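Local structure of diaminopimelate decarboxylase (Phaeodactylum tricornutum, 7JPJ) at residues 75-80 and 96-101; 104-109 and 125-130; 142-147 and 195-200; 230-235 and 273-278. The protein probably decarboxylates diaminopimelate in the last step of lysine biosynthesis, using pyridoxal 5'-phosphate as cofactor, and works as an obligate dimer. All coordinates share one frame; numbering follows the deposited sequence.

Interaction 1 (75-80 and 96-101); sequences NIHVDA and AENISL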
# COMPACT_ATOMS: atom_id res chain seq x y z
N ASN A 75 -9.19 -27.42 -12.78
CA ASN A 75 -9.65 -26.97 -14.09
C ASN A 75 -10.19 -25.54 -14.06
O ASN A 75 -11.11 -25.20 -14.80
CB ASN A 75 -10.69 -27.92 -14.69
CG ASN A 75 -10.13 -29.31 -14.93
OD1 ASN A 75 -8.93 -29.47 -15.12
ND2 ASN A 75 -11.00 -30.31 -14.91
N ILE A 76 -9.62 -24.71 -13.19
CA ILE A 76 -9.92 -23.28 -13.15
C ILE A 76 -8.82 -22.54 -13.88
O ILE A 76 -7.63 -22.78 -13.64
CB ILE A 76 -10.06 -22.79 -11.70
CG1 ILE A 76 -11.34 -23.32 -11.07
CG2 ILE A 76 -10.03 -21.27 -11.65
CD1 ILE A 76 -11.59 -22.80 -9.67
N HIS A 77 -9.20 -21.64 -14.79
CA HIS A 77 -8.24 -20.93 -15.61
C HIS A 77 -7.76 -19.68 -14.88
O HIS A 77 -8.06 -19.46 -13.70
CB HIS A 77 -8.86 -20.62 -16.97
CG HIS A 77 -9.14 -21.83 -17.80
ND1 HIS A 77 -9.04 -21.84 -19.18
CD2 HIS A 77 -9.51 -23.09 -17.45
CE1 HIS A 77 -9.34 -23.04 -19.64
NE2 HIS A 77 -9.63 -23.82 -18.61
N VAL A 78 -7.00 -18.83 -15.57
CA VAL A 78 -6.35 -17.67 -14.97
C VAL A 78 -6.71 -16.42 -15.76
O VAL A 78 -6.67 -16.43 -16.99
CB VAL A 78 -4.82 -17.86 -14.90
CG1 VAL A 78 -4.11 -16.51 -14.87
CG2 VAL A 78 -4.44 -18.69 -13.69
N ASP A 79 -7.07 -15.35 -15.04
CA ASP A 79 -7.25 -14.02 -15.61
C ASP A 79 -6.12 -13.13 -15.12
O ASP A 79 -6.04 -12.82 -13.92
CB ASP A 79 -8.62 -13.44 -15.23
CG ASP A 79 -8.64 -11.92 -15.24
OD1 ASP A 79 -8.19 -11.31 -16.24
OD2 ASP A 79 -9.12 -11.33 -14.25
N ALA A 80 -5.25 -12.70 -16.04
CA ALA A 80 -4.05 -11.96 -15.70
C ALA A 80 -4.25 -10.47 -15.92
O ALA A 80 -4.92 -10.06 -16.87
CB ALA A 80 -2.86 -12.46 -16.52
N ALA A 96 -0.48 -21.68 -21.52
CA ALA A 96 -0.77 -20.35 -22.03
C ALA A 96 -2.24 -20.20 -22.40
O ALA A 96 -2.85 -19.15 -22.15
CB ALA A 96 0.12 -20.05 -23.24
N GLU A 97 -2.84 -21.24 -22.99
CA GLU A 97 -4.22 -21.16 -23.44
C GLU A 97 -5.21 -20.95 -22.30
O GLU A 97 -6.33 -20.50 -22.53
CB GLU A 97 -4.61 -22.42 -24.22
CG GLU A 97 -3.50 -23.03 -25.07
CD GLU A 97 -2.51 -23.83 -24.24
OE1 GLU A 97 -1.29 -23.53 -24.31
OE2 GLU A 97 -2.94 -24.76 -23.52
N ASN A 98 -4.82 -21.28 -21.07
CA ASN A 98 -5.68 -21.09 -19.91
C ASN A 98 -5.58 -19.69 -19.33
O ASN A 98 -6.25 -19.40 -18.33
CB ASN A 98 -5.35 -22.12 -18.82
CG ASN A 98 -5.69 -23.54 -19.23
OD1 ASN A 98 -5.81 -23.85 -20.42
ND2 ASN A 98 -5.86 -24.41 -18.24
N ILE A 99 -4.78 -18.81 -19.93
CA ILE A 99 -4.58 -17.45 -19.44
C ILE A 99 -5.25 -16.49 -20.41
O ILE A 99 -5.10 -16.63 -21.63
CB ILE A 99 -3.09 -17.12 -19.28
CG1 ILE A 99 -2.38 -18.21 -18.47
CG2 ILE A 99 -2.92 -15.76 -18.62
CD1 ILE A 99 -0.88 -18.01 -18.36
N SER A 100 -5.99 -15.53 -19.87
CA SER A 100 -6.50 -14.40 -20.63
C SER A 100 -5.94 -13.12 -20.03
O SER A 100 -5.82 -13.00 -18.80
CB SER A 100 -8.04 -14.37 -20.64
OG SER A 100 -8.55 -13.97 -19.38
N LEU A 101 -5.60 -12.16 -20.89
CA LEU A 101 -4.92 -10.93 -20.47
C LEU A 101 -5.85 -9.74 -20.63
O LEU A 101 -6.23 -9.39 -21.76
CB LEU A 101 -3.63 -10.73 -21.27
CG LEU A 101 -2.93 -9.38 -21.13
CD1 LEU A 101 -2.51 -9.13 -19.68
CD2 LEU A 101 -1.73 -9.30 -22.05
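Ala-80 N gives the shortest bond here, to Ser-100 O at 2.8 Å, nearly straight at the hydrogen (171°). Val-78 N bonds to Asn-98 O and Ser-100 N returns to Val-78 O, so strands 77-80 and 99-101 run parallel in strict register, their directions 18° apart. Val-78 O is approached twice, by the Ser-100 amide and by Ile-99 CA at 3.4 Å. One face of the pair is apolar: Ile-99 CG2 fits between Val-78 CG1 at 4.0 Å and Ala-80 CB at 3.9 Å. It is the position of CG2 anti to the backbone N of Ile-99 that brings this methyl to both partners. Small and branched residues suit this face, which helix 83-91 covers through Val-86, Ala-89 and Met-90, while Leu-68 of helix 65-73 meets Val-78. The other face carries the polar Asp-79 and Ser-100, whose OD1 and OG do not bond to each other. Just before strand 99-101 begins, Asn-98 stacks on His-77: the imidazole and amide planes are 6° apart, with Asn-98 CG 3.7 Å above the plane of the His-77 ring and displaced towards its rim. Asn-98 CB also lies over that ring, a CH-pi contact of 4.0 Å to its centroid. A flat amide suits a flat ring here, since both can lie flat on each other in this partly exposed spot. Asp-79 points to the inside, its side chain about 5 Å from that of Lys-60, the predicted cofactor-bearing lysine. Strand 77-80, helix 83-91 and strand 99-101 form a beta-alpha-beta crossover of a TIM-type barrel.

Interaction 2 (104-109 and 125-130); sequences QELPED and VSQLER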
# COMPACT_ATOMS: atom_id res chain seq x y z
N GLN A 104 -4.46 -2.72 -18.04
CA GLN A 104 -4.41 -1.29 -18.33
C GLN A 104 -3.18 -0.90 -19.13
O GLN A 104 -3.18 0.14 -19.79
CB GLN A 104 -4.44 -0.48 -17.03
CG GLN A 104 -5.78 -0.46 -16.32
CD GLN A 104 -6.76 0.52 -16.93
OE1 GLN A 104 -7.35 0.24 -17.98
NE2 GLN A 104 -6.94 1.66 -16.29
N GLU A 105 -2.13 -1.73 -19.10
CA GLU A 105 -0.85 -1.44 -19.74
C GLU A 105 -0.47 -2.64 -20.60
O GLU A 105 0.01 -3.65 -20.07
CB GLU A 105 0.21 -1.13 -18.69
CG GLU A 105 1.63 -1.02 -19.22
CD GLU A 105 2.65 -0.86 -18.10
OE1 GLU A 105 2.23 -0.60 -16.95
OE2 GLU A 105 3.86 -0.99 -18.36
N LEU A 106 -0.68 -2.53 -21.90
CA LEU A 106 -0.31 -3.61 -22.81
C LEU A 106 1.21 -3.74 -22.85
O LEU A 106 1.90 -2.78 -23.20
CB LEU A 106 -0.86 -3.34 -24.21
CG LEU A 106 -0.92 -4.53 -25.17
CD1 LEU A 106 -1.69 -5.68 -24.55
CD2 LEU A 106 -1.55 -4.11 -26.49
N PRO A 107 1.78 -4.89 -22.49
CA PRO A 107 3.24 -5.01 -22.44
C PRO A 107 3.85 -4.94 -23.83
O PRO A 107 3.22 -5.28 -24.84
CB PRO A 107 3.46 -6.39 -21.81
CG PRO A 107 2.23 -7.16 -22.16
CD PRO A 107 1.11 -6.16 -22.15
N GLU A 108 5.12 -4.50 -23.87
CA GLU A 108 5.81 -4.38 -25.14
C GLU A 108 6.04 -5.73 -25.81
O GLU A 108 6.33 -5.77 -27.01
CB GLU A 108 7.15 -3.66 -24.96
CG GLU A 108 7.68 -3.00 -26.23
CD GLU A 108 9.20 -2.85 -26.24
OE1 GLU A 108 9.90 -3.84 -26.59
OE2 GLU A 108 9.70 -1.75 -25.92
N ASP A 109 5.92 -6.83 -25.07
CA ASP A 109 6.10 -8.18 -25.60
C ASP A 109 4.78 -8.95 -25.67
O ASP A 109 4.75 -10.17 -25.48
CB ASP A 109 7.12 -8.95 -24.76
CG ASP A 109 6.64 -9.21 -23.35
OD1 ASP A 109 5.91 -8.36 -22.80
OD2 ASP A 109 6.98 -10.28 -22.79
N VAL A 125 -8.97 1.32 -27.54
CA VAL A 125 -8.75 1.44 -28.98
C VAL A 125 -7.28 1.26 -29.31
O VAL A 125 -6.92 0.56 -30.27
CB VAL A 125 -9.30 2.78 -29.49
CG1 VAL A 125 -8.84 3.04 -30.92
CG2 VAL A 125 -10.82 2.79 -29.41
N SER A 126 -6.40 1.87 -28.51
CA SER A 126 -4.96 1.79 -28.75
C SER A 126 -4.47 0.34 -28.75
O SER A 126 -3.62 -0.03 -29.57
CB SER A 126 -4.20 2.59 -27.70
OG SER A 126 -4.97 3.70 -27.26
N GLN A 127 -4.98 -0.47 -27.82
CA GLN A 127 -4.53 -1.86 -27.74
C GLN A 127 -5.02 -2.67 -28.93
O GLN A 127 -4.28 -3.50 -29.47
CB GLN A 127 -5.00 -2.49 -26.43
CG GLN A 127 -4.36 -1.91 -25.20
CD GLN A 127 -4.75 -2.66 -23.94
OE1 GLN A 127 -5.64 -3.50 -23.96
NE2 GLN A 127 -4.08 -2.35 -22.84
N LEU A 128 -6.27 -2.45 -29.34
CA LEU A 128 -6.79 -3.15 -30.50
C LEU A 128 -5.99 -2.80 -31.75
O LEU A 128 -5.67 -3.67 -32.56
CB LEU A 128 -8.27 -2.80 -30.69
CG LEU A 128 -9.09 -3.72 -31.59
CD1 LEU A 128 -9.03 -5.15 -31.09
CD2 LEU A 128 -10.53 -3.23 -31.66
N GLU A 129 -5.66 -1.52 -31.92
CA GLU A 129 -4.92 -1.10 -33.11
C GLU A 129 -3.51 -1.69 -33.11
O GLU A 129 -3.01 -2.11 -34.16
CB GLU A 129 -4.87 0.42 -33.20
CG GLU A 129 -6.20 1.05 -33.58
CD GLU A 129 -6.16 2.57 -33.51
OE1 GLU A 129 -5.27 3.11 -32.82
OE2 GLU A 129 -7.02 3.22 -34.14
N ARG A 130 -2.85 -1.72 -31.95
CA ARG A 130 -1.53 -2.35 -31.87
C ARG A 130 -1.61 -3.84 -32.17
O ARG A 130 -0.74 -4.39 -32.85
CB ARG A 130 -0.92 -2.11 -30.48
CG ARG A 130 -0.57 -0.65 -30.20
CD ARG A 130 -0.01 -0.48 -28.79
NE ARG A 130 1.24 -1.21 -28.61
CZ ARG A 130 1.84 -1.39 -27.44
NH1 ARG A 130 1.30 -0.90 -26.33
NH2 ARG A 130 2.98 -2.07 -27.38
O HOH W 1 -2.00 -0.45 -22.66
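Leu-106 lies in an irregular, extended piece of chain that passes alongside the first turns of helix 125-134, its CA 6.7 Å from Gln-127 CA. The leucine side chain leans on the stem of the glutamine: Leu-106 CD2 is 3.8 Å from Gln-127 CG, while Leu-106 CB lies 3.6 Å from Gln-127 NE2. A branched apolar residue fits here, filling the angle between loop and helix and meeting Leu-120 of strand 119-122. Gln-127, with CG anti to its carbonyl carbon (chi1 -67°) and an extended chain beyond, carries its amide to the loop backbone. There a water takes an N-H from Gln-127 NE2 at 2.8 Å and another from Leu-106 N at 2.6 Å, and donates to Gln-104 O. The same NE2 bonds to Thr-103 O, and OE1 receives Cys-123 N, so both ends of the amide are held. In the barrel, the 104-109 loop leaves the C-terminal end of strand 99-101, the end at which TIM-type barrels carry their active sites, and leads into helix 110-116. Were Gln-127 replaced by an alanine, the water and Thr-103 O would probably lose a donor, Cys-123 N its acceptor, and a gap would open beside Leu-106. One turn later Arg-130 bends at chi3 (63°) and brings its guanidinium over the loop: Leu-106 CD2 sits 4.2 Å above its plane, towards the rim, and Arg-130 NH1 stops 3.7 Å from Leu-106 O, too far for a bond. Beyond the loop lies the second subunit, whose Lys-311 bonds Gln-104 OE1 and whose His-355 bonds Glu-105 OE1.

Interaction 3 (142-147 and 195-200); sequences VGVRVN and LEVERI
Val-144 and Val-197 cross at about a right angle, the CG2 methyl of Val-144 3.6 Å from the CG1 methyl of Val-197. In Val-144 that methyl lies anti to the carbonyl carbon, in Val-197 anti to the backbone N (chi1 -172°). Ile-200 continues the same face: its CG2 comes to 4.1 Å from Val-146 CG2, and a bent chain (chi2 -68°) folds CD1 back to within 4.2 Å of Val-144 CB. Beta-branched residues suit this surface because they are stiff and broad close to the strand. At the N-terminal end of the two strands Val-142 and Leu-195 rest on Leu-128 and Phe-131 of helix 125-134. The backbones are parallel, and Val-144 N bonds to Arg-199 O at 3.0 Å. The register slips, however: Val-142 pairs with Val-197 but Val-144 with Ile-200, so strand 196-200 holds one extra residue, as in a beta bulge. On the opposite face Arg-199 runs out extended, then turns at chi3 (62°), which lays its guanidinium beside Gly-143; Arg-199 NH2 is 3.6 Å from Gly-143 N. A glycine leaves room for this. Arg-199 NE bonds to Asn-121 OD1, while NH1 makes a salt bridge of 3.1 Å to Glu-198 OE2, met from above the carboxylate plane. A leucine in place of Arg-199 would probably cost Glu-198 its salt bridge and Asn-121 OD1 its donor, leaving the carboxylate less firmly held. The two strands are neighbours in a TIM-type barrel wall: valines and isoleucine face the helices, and the buried arginine points inward.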
# COMPACT_ATOMS: atom_id res chain seq x y z
N VAL A 142 -9.42 -12.24 -31.08
CA VAL A 142 -9.09 -11.35 -29.97
C VAL A 142 -10.36 -11.09 -29.19
O VAL A 142 -11.47 -11.19 -29.72
CB VAL A 142 -8.44 -10.03 -30.49
CG1 VAL A 142 -9.50 -9.13 -31.13
CG2 VAL A 142 -7.71 -9.31 -29.38
N GLY A 143 -10.20 -10.78 -27.90
CA GLY A 143 -11.30 -10.36 -27.07
C GLY A 143 -11.39 -8.85 -26.99
O GLY A 143 -10.42 -8.14 -27.24
N VAL A 144 -12.57 -8.36 -26.64
CA VAL A 144 -12.85 -6.93 -26.54
C VAL A 144 -13.57 -6.66 -25.23
O VAL A 144 -14.68 -7.17 -25.02
CB VAL A 144 -13.70 -6.43 -27.73
CG1 VAL A 144 -13.89 -4.93 -27.65
CG2 VAL A 144 -13.05 -6.81 -29.05
N ARG A 145 -12.96 -5.86 -24.36
CA ARG A 145 -13.61 -5.43 -23.13
C ARG A 145 -14.36 -4.13 -23.38
O ARG A 145 -13.79 -3.16 -23.89
CB ARG A 145 -12.62 -5.26 -21.98
CG ARG A 145 -13.28 -4.64 -20.76
CD ARG A 145 -12.50 -4.85 -19.47
NE ARG A 145 -13.16 -4.18 -18.35
CZ ARG A 145 -12.81 -4.33 -17.07
NH1 ARG A 145 -11.80 -5.12 -16.75
NH2 ARG A 145 -13.47 -3.68 -16.13
N VAL A 146 -15.63 -4.10 -23.00
CA VAL A 146 -16.51 -2.97 -23.26
C VAL A 146 -16.85 -2.28 -21.95
O VAL A 146 -17.14 -2.94 -20.94
CB VAL A 146 -17.80 -3.41 -23.98
CG1 VAL A 146 -18.72 -2.23 -24.24
CG2 VAL A 146 -17.46 -4.13 -25.28
N ASN A 147 -16.80 -0.95 -21.95
CA ASN A 147 -17.42 -0.15 -20.90
C ASN A 147 -18.87 0.08 -21.30
O ASN A 147 -19.15 0.90 -22.18
CB ASN A 147 -16.69 1.19 -20.71
CG ASN A 147 -17.23 1.99 -19.53
OD1 ASN A 147 -18.32 1.74 -19.03
ND2 ASN A 147 -16.46 2.98 -19.10
N LEU A 195 -9.49 -8.47 -38.33
CA LEU A 195 -9.58 -9.19 -37.07
C LEU A 195 -10.86 -10.02 -37.01
O LEU A 195 -11.78 -9.88 -37.82
CB LEU A 195 -9.54 -8.21 -35.89
CG LEU A 195 -8.28 -7.37 -35.73
CD1 LEU A 195 -8.42 -6.45 -34.53
CD2 LEU A 195 -7.07 -8.26 -35.59
N GLU A 196 -10.91 -10.90 -36.01
CA GLU A 196 -12.10 -11.70 -35.72
C GLU A 196 -12.39 -11.58 -34.23
O GLU A 196 -11.60 -12.06 -33.40
CB GLU A 196 -11.91 -13.16 -36.13
CG GLU A 196 -13.12 -14.04 -35.81
CD GLU A 196 -13.20 -15.26 -36.69
OE1 GLU A 196 -13.27 -16.38 -36.15
OE2 GLU A 196 -13.20 -15.10 -37.94
N VAL A 197 -13.51 -10.95 -33.88
CA VAL A 197 -13.89 -10.77 -32.49
C VAL A 197 -14.60 -12.04 -32.02
O VAL A 197 -15.70 -12.35 -32.48
CB VAL A 197 -14.79 -9.54 -32.31
CG1 VAL A 197 -15.01 -9.26 -30.83
CG2 VAL A 197 -14.17 -8.35 -32.99
N GLU A 198 -13.97 -12.78 -31.11
CA GLU A 198 -14.51 -14.05 -30.63
C GLU A 198 -15.08 -13.96 -29.23
O GLU A 198 -15.79 -14.89 -28.82
CB GLU A 198 -13.42 -15.14 -30.66
CG GLU A 198 -12.36 -14.99 -29.57
CD GLU A 198 -11.43 -16.19 -29.48
OE1 GLU A 198 -11.64 -17.17 -30.23
OE2 GLU A 198 -10.49 -16.15 -28.66
N ARG A 199 -14.82 -12.89 -28.49
CA ARG A 199 -15.16 -12.84 -27.07
C ARG A 199 -15.35 -11.40 -26.63
O ARG A 199 -14.56 -10.52 -26.99
CB ARG A 199 -14.08 -13.53 -26.24
CG ARG A 199 -14.17 -13.31 -24.74
CD ARG A 199 -13.03 -14.01 -24.02
NE ARG A 199 -11.72 -13.48 -24.41
CZ ARG A 199 -10.90 -14.08 -25.27
NH1 ARG A 199 -11.24 -15.23 -25.83
NH2 ARG A 199 -9.73 -13.52 -25.57
N ILE A 200 -16.41 -11.17 -25.86
CA ILE A 200 -16.69 -9.87 -25.25
C ILE A 200 -16.44 -9.99 -23.75
O ILE A 200 -16.73 -11.03 -23.14
CB ILE A 200 -18.14 -9.42 -25.53
CG1 ILE A 200 -18.37 -9.27 -27.04
CG2 ILE A 200 -18.45 -8.10 -24.83
CD1 ILE A 200 -17.58 -8.13 -27.66

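Interaction 4 (230-235 and 273-278); sequences VKTMNL and ELQMEI
Glu-277, its CG anti to the carbonyl carbon (chi1 -68°) and its chain extended beyond, stretches over the adjacent strand 232-234, where Asn-234 turns its amide anti to the backbone N (chi1 -172°) and meets it. The two side chains cross at about a right angle, amide and carboxylate planes 68° apart; Asn-234 ND2 comes to 3.0 Å from Glu-277 OE1, but the angle is too poor for a hydrogen bond. Each has its own anchor instead: Glu-277 OE2 forms a salt bridge with Arg-56, and Asn-234 ND2 bonds to Glu-279 while OD1 receives Gly-236 N. Thr-232 lends its methyl, with CG2 3.6 Å from Glu-277 CG, and its OG1 runs beside Gln-275 CB. Gln-275 in turn sends NE2 to Thr-54 on the neighbouring strand 53-58. The polar residues thus suit the inner face, where charges and amides find partners across strands. On the other face Leu-235 CD1 reaches Met-276 SD at 4.1 Å, and both methionines pack on Phe-263 of helix 252-270; their flexible chains adapt to an aromatic ring. Leu-274 packs beside Val-230, with Phe-266 over it. Beneath the side chains four backbone bonds join the parallel strands: Gln-275 N to Lys-231 O, Met-233 N to Gln-275 O at 2.7 Å, Glu-277 N to Met-233 O, and Leu-235 N to Glu-277 O at 2.9 Å. Helix 252-270 links the two strands in the chain, and strand 275-278 then pairs with strand 53-58, which closes the ring of parallel strands of the TIM-type barrel.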
# COMPACT_ATOMS: atom_id res chain seq x y z
N VAL A 230 -18.60 -13.62 -32.17
CA VAL A 230 -18.35 -13.83 -30.75
C VAL A 230 -19.00 -15.14 -30.31
O VAL A 230 -20.16 -15.41 -30.62
CB VAL A 230 -18.88 -12.64 -29.93
CG1 VAL A 230 -18.81 -12.95 -28.43
CG2 VAL A 230 -18.10 -11.38 -30.25
N LYS A 231 -18.24 -15.95 -29.57
CA LYS A 231 -18.74 -17.20 -29.02
C LYS A 231 -18.64 -17.29 -27.51
O LYS A 231 -19.12 -18.27 -26.94
CB LYS A 231 -18.00 -18.39 -29.65
CG LYS A 231 -18.17 -18.48 -31.16
CD LYS A 231 -17.20 -19.47 -31.77
CE LYS A 231 -17.48 -19.68 -33.25
NZ LYS A 231 -17.64 -21.13 -33.57
N THR A 232 -18.03 -16.30 -26.85
CA THR A 232 -17.81 -16.33 -25.41
C THR A 232 -18.14 -14.97 -24.82
O THR A 232 -17.82 -13.93 -25.39
CB THR A 232 -16.36 -16.70 -25.08
OG1 THR A 232 -16.08 -18.02 -25.56
CG2 THR A 232 -16.13 -16.68 -23.58
N MET A 233 -18.79 -14.99 -23.65
CA MET A 233 -19.11 -13.78 -22.89
C MET A 233 -18.46 -13.88 -21.52
O MET A 233 -18.78 -14.79 -20.74
CB MET A 233 -20.63 -13.61 -22.77
CG MET A 233 -21.07 -12.52 -21.80
SD MET A 233 -21.19 -10.89 -22.56
CE MET A 233 -19.65 -10.14 -22.03
N ASN A 234 -17.55 -12.96 -21.23
CA ASN A 234 -16.85 -12.89 -19.95
C ASN A 234 -17.50 -11.81 -19.09
O ASN A 234 -17.36 -10.61 -19.39
CB ASN A 234 -15.36 -12.62 -20.17
CG ASN A 234 -14.54 -12.73 -18.89
OD1 ASN A 234 -15.04 -12.55 -17.78
ND2 ASN A 234 -13.25 -13.00 -19.05
N LEU A 235 -18.19 -12.22 -18.03
CA LEU A 235 -18.92 -11.31 -17.15
C LEU A 235 -18.08 -10.76 -16.01
O LEU A 235 -18.60 -9.99 -15.20
CB LEU A 235 -20.16 -12.00 -16.59
CG LEU A 235 -21.26 -12.33 -17.60
CD1 LEU A 235 -22.45 -12.99 -16.90
CD2 LEU A 235 -21.69 -11.08 -18.34
N GLU A 273 -25.62 -19.92 -29.08
CA GLU A 273 -25.41 -20.42 -27.73
C GLU A 273 -23.99 -20.06 -27.30
O GLU A 273 -23.02 -20.60 -27.84
CB GLU A 273 -25.66 -21.93 -27.67
CG GLU A 273 -27.06 -22.32 -28.12
CD GLU A 273 -27.32 -23.82 -28.06
OE1 GLU A 273 -26.42 -24.56 -27.60
OE2 GLU A 273 -28.42 -24.25 -28.46
N LEU A 274 -23.88 -19.14 -26.34
CA LEU A 274 -22.60 -18.53 -25.99
C LEU A 274 -22.00 -19.19 -24.76
O LEU A 274 -22.71 -19.50 -23.80
CB LEU A 274 -22.77 -17.03 -25.74
CG LEU A 274 -23.21 -16.14 -26.90
CD1 LEU A 274 -23.34 -14.70 -26.43
CD2 LEU A 274 -22.25 -16.24 -28.07
N GLN A 275 -20.68 -19.38 -24.79
CA GLN A 275 -19.95 -19.79 -23.61
C GLN A 275 -19.87 -18.63 -22.61
O GLN A 275 -19.70 -17.48 -23.00
CB GLN A 275 -18.54 -20.25 -23.99
CG GLN A 275 -17.65 -20.57 -22.81
CD GLN A 275 -17.64 -22.05 -22.49
OE1 GLN A 275 -18.59 -22.76 -22.80
NE2 GLN A 275 -16.56 -22.52 -21.86
N MET A 276 -20.00 -18.95 -21.32
CA MET A 276 -19.92 -17.95 -20.27
C MET A 276 -18.60 -18.07 -19.52
O MET A 276 -18.04 -19.16 -19.37
CB MET A 276 -21.08 -18.09 -19.27
CG MET A 276 -21.33 -16.83 -18.46
SD MET A 276 -22.48 -17.04 -17.08
CE MET A 276 -22.33 -18.78 -16.75
N GLU A 277 -18.11 -16.93 -19.04
CA GLU A 277 -16.89 -16.87 -18.24
C GLU A 277 -17.12 -15.98 -17.04
O GLU A 277 -17.83 -14.97 -17.12
CB GLU A 277 -15.71 -16.34 -19.05
CG GLU A 277 -15.24 -17.26 -20.15
CD GLU A 277 -13.99 -16.75 -20.83
OE1 GLU A 277 -13.53 -15.65 -20.47
OE2 GLU A 277 -13.46 -17.45 -21.72
N ILE A 278 -16.51 -16.36 -15.91
CA ILE A 278 -16.54 -15.57 -14.69
C ILE A 278 -15.11 -15.42 -14.19
O ILE A 278 -14.29 -16.34 -14.32
CB ILE A 278 -17.45 -16.19 -13.61
CG1 ILE A 278 -16.96 -17.59 -13.22
CG2 ILE A 278 -18.89 -16.25 -14.11
CD1 ILE A 278 -17.77 -18.22 -12.11

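How the interactions relate
Interactions 1, 3 and 4 are strand pairings of one parallel barrel; interaction 2 fastens a loop at its rim to a surrounding helix. Interactions 3 and 4 are continuous, because strands 196-201 and 232-234 are neighbours in the sheet: Ile-200 O is 2.8 Å from Asn-234 N, probably a hydrogen bond, and the centres of the two contacts lie about 11 Å apart. Interaction 2 touches interaction 3 through Leu-128 CD1, 3.7 Å from Leu-195 CD1, and interaction 1 through Leu-101 against Pro-107. Around the predicted cofactor lysine, Lys-60, Asp-79 is about 5 Å away, Gln-104 about 9 Å and Asn-234 about 11 Å, side chain to side chain; the bound D-lysine lies about 14 Å from the side chain of Asp-79.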